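Local coordinates for hypothetical 27.5 kDa protein in SPX19-GCR2 intergenic region (Saccharomyces cerevisiae, PDB 1JZT) that catalyses the epimerization of the R and S forms of hydrated NADH and NADPH, a step in nicotinamide nucleotide repair that uses a potassium ion, at residues G74-C77 against A78-K82. Residues are numbered along the deposited sequence; the frame is centred on the assembly and turned at random.
Sequences GLVC and ARHLK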
ATOM      1  N   GLY A  74      -1.919  -5.141   1.658  1.00 10.80           N
ATOM      2  CA  GLY A  74      -0.806  -5.707   0.916  1.00  9.49           C
ATOM      3  C   GLY A  74      -1.021  -7.165   0.549  1.00  7.69           C
ATOM      4  O   GLY A  74      -0.627  -7.600  -0.538  1.00  9.22           O
ATOM      5  N   LEU A  75      -1.632  -7.929   1.451  1.00  7.21           N
ATOM      6  CA  LEU A  75      -1.894  -9.346   1.198  1.00  7.71           C
ATOM      7  C   LEU A  75      -2.836  -9.498   0.000  1.00  8.93           C
ATOM      8  O   LEU A  75      -2.677 -10.414  -0.813  1.00  9.89           O
ATOM      9  CB  LEU A  75      -2.507 -10.010   2.441  1.00  9.64           C
ATOM     10  CG  LEU A  75      -1.657  -9.963   3.717  1.00  9.96           C
ATOM     11  CD1 LEU A  75      -2.357 -10.706   4.865  1.00 10.92           C
ATOM     12  CD2 LEU A  75      -0.302 -10.577   3.433  1.00 12.63           C
ATOM     13  N   VAL A  76      -3.816  -8.601  -0.097  1.00  7.85           N
ATOM     14  CA  VAL A  76      -4.769  -8.608  -1.208  1.00  7.72           C
ATOM     15  C   VAL A  76      -4.013  -8.237  -2.492  1.00  8.73           C
ATOM     16  O   VAL A  76      -4.144  -8.896  -3.522  1.00  8.03           O
ATOM     17  CB  VAL A  76      -5.894  -7.573  -0.984  1.00  7.37           C
ATOM     18  CG1 VAL A  76      -6.720  -7.404  -2.259  1.00  5.98           C
ATOM     19  CG2 VAL A  76      -6.790  -8.022   0.160  1.00  7.10           C
ATOM     20  N   CYS A  77      -3.231  -7.165  -2.414  1.00  8.55           N
ATOM     21  CA  CYS A  77      -2.438  -6.682  -3.542  1.00  8.87           C
ATOM     22  C   CYS A  77      -1.593  -7.793  -4.156  1.00  7.70           C
ATOM     23  O   CYS A  77      -1.540  -7.947  -5.371  1.00  7.90           O
ATOM     24  CB  CYS A  77      -1.525  -5.552  -3.072  1.00 12.47           C
ATOM     25  SG  CYS A  77      -0.302  -5.019  -4.294  1.00 15.74           S
ATOM     26  N   ALA A  78      -0.922  -8.555  -3.300  1.00  8.47           N
ATOM     27  CA  ALA A  78      -0.074  -9.646  -3.738  1.00  6.87           C
ATOM     28  C   ALA A  78      -0.821 -10.679  -4.583  1.00  9.32           C
ATOM     29  O   ALA A  78      -0.275 -11.188  -5.566  1.00  8.58           O
ATOM     30  CB  ALA A  78       0.568 -10.317  -2.528  1.00  8.34           C
ATOM     31  N   ARG A  79      -2.056 -10.995  -4.205  1.00  8.53           N
ATOM     32  CA  ARG A  79      -2.857 -11.973  -4.955  1.00  8.72           C
ATOM     33  C   ARG A  79      -3.229 -11.429  -6.335  1.00  7.71           C
ATOM     34  O   ARG A  79      -3.147 -12.147  -7.331  1.00  7.63           O
ATOM     35  CB  ARG A  79      -4.120 -12.351  -4.152  1.00  8.70           C
ATOM     36  CG  ARG A  79      -5.216 -13.104  -4.941  1.00  8.92           C
ATOM     37  CD  ARG A  79      -6.202 -13.786  -3.983  1.00  9.53           C
ATOM     38  NE  ARG A  79      -6.532 -12.924  -2.852  1.00 10.81           N
ATOM     39  CZ  ARG A  79      -7.394 -11.914  -2.899  1.00  8.70           C
ATOM     40  NH1 ARG A  79      -8.035 -11.632  -4.029  1.00  8.13           N
ATOM     41  NH2 ARG A  79      -7.594 -11.172  -1.816  1.00  8.11           N
ATOM     42  N   HIS A  80      -3.627 -10.162  -6.410  1.00  8.08           N
ATOM     43  CA  HIS A  80      -3.979  -9.597  -7.707  1.00  9.85           C
ATOM     44  C   HIS A  80      -2.761  -9.509  -8.622  1.00  9.40           C
ATOM     45  O   HIS A  80      -2.869  -9.742  -9.823  1.00  9.49           O
ATOM     46  CB  HIS A  80      -4.645  -8.228  -7.539  1.00  9.19           C
ATOM     47  CG  HIS A  80      -6.064  -8.322  -7.078  1.00 11.68           C
ATOM     48  ND1 HIS A  80      -7.093  -8.709  -7.913  1.00 12.40           N
ATOM     49  CD2 HIS A  80      -6.615  -8.170  -5.851  1.00 10.05           C
ATOM     50  CE1 HIS A  80      -8.212  -8.793  -7.219  1.00 13.31           C
ATOM     51  NE2 HIS A  80      -7.950  -8.473  -5.964  1.00 11.94           N
ATOM     52  N   LEU A  81      -1.601  -9.192  -8.052  1.00  9.28           N
ATOM     53  CA  LEU A  81      -0.376  -9.106  -8.845  1.00  8.23           C
ATOM     54  C   LEU A  81      -0.032 -10.457  -9.445  1.00 10.02           C
ATOM     55  O   LEU A  81       0.484 -10.538 -10.563  1.00  7.97           O
ATOM     56  CB  LEU A  81       0.791  -8.625  -7.984  1.00  7.88           C
ATOM     57  CG  LEU A  81       0.779  -7.137  -7.620  1.00  6.65           C
ATOM     58  CD1 LEU A  81       1.910  -6.838  -6.638  1.00  6.92           C
ATOM     59  CD2 LEU A  81       0.936  -6.312  -8.890  1.00  8.75           C
ATOM     60  N   LYS A  82      -0.314 -11.521  -8.699  1.00  9.84           N
ATOM     61  CA  LYS A  82      -0.045 -12.868  -9.190  1.00 12.98           C
ATOM     62  C   LYS A  82      -0.977 -13.108 -10.379  1.00 13.19           C
ATOM     63  O   LYS A  82      -0.553 -13.601 -11.419  1.00 12.94           O
ATOM     64  CB  LYS A  82      -0.307 -13.900  -8.087  1.00 13.43           C
ATOM     65  CG  LYS A  82      -0.013 -15.337  -8.486  1.00 18.72           C
ATOM     66  CD  LYS A  82       1.475 -15.557  -8.697  1.00 21.41           C
ATOM     67  CE  LYS A  82       1.770 -16.984  -9.120  1.00 24.59           C
ATOM     68  NZ  LYS A  82       3.236 -17.175  -9.299  1.00 26.30           N
TER
HETATM   69  O   HOH W   1      -4.685 -12.711  -0.461  1.00  9.96           O
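Helix 69-83 is the crossover helix of a Rossmann-like beta-alpha-beta unit, running from strand 60-65 to strand 88-91, and here successive turns of it meet between Val-76 and both Arg-79 and His-80, and between Cys-77 and Leu-81. Its N-terminal end carries Asn-69 to Asp-73, predicted to bind the (6S)-NADPHX substrate, and residues 74-82 follow directly on. The backbone bonds run i to i+4: Ala-78 N to Gly-74 O at 2.9 Å, His-80 N to Val-76 O at 3.2 Å and Leu-81 N to Cys-77 O at 3.0 Å. At Arg-79 the pattern is weaker: its N makes a weak, long bond of 3.5 Å to Leu-75 O and a second weak bond to Val-76 O, so the N-H is divided between two carbonyls. A water bridges Leu-75 O and the side chain of Arg-79, donating to the former and accepting from NE at 3.0 Å.

Val-76 sets its CG1 anti to the backbone N (chi1 169°), which carries that methyl to the edge of the His-80 imidazole, in the ring plane and 3.7 Å from CD2. The other methyl, CG2, lies 3.8 Å from Arg-79 NH2. The arginine chain bends at chi3 (41°), bringing the guanidinium back toward Val-76, whose O lies over one of its faces. Both polar ends then converge on Glu-33 of helix 28-46: Arg-79 NH2 makes a salt bridge to OE1, and His-80 NE2 hydrogen-bonds OE2, so one carboxylate ties the two helices together. The side chain of Cys-77 touches Val-39 of the same helix, and Leu-81 packs a methyl against its sulfur, with CD1 3.7 Å from Cys-77 SG.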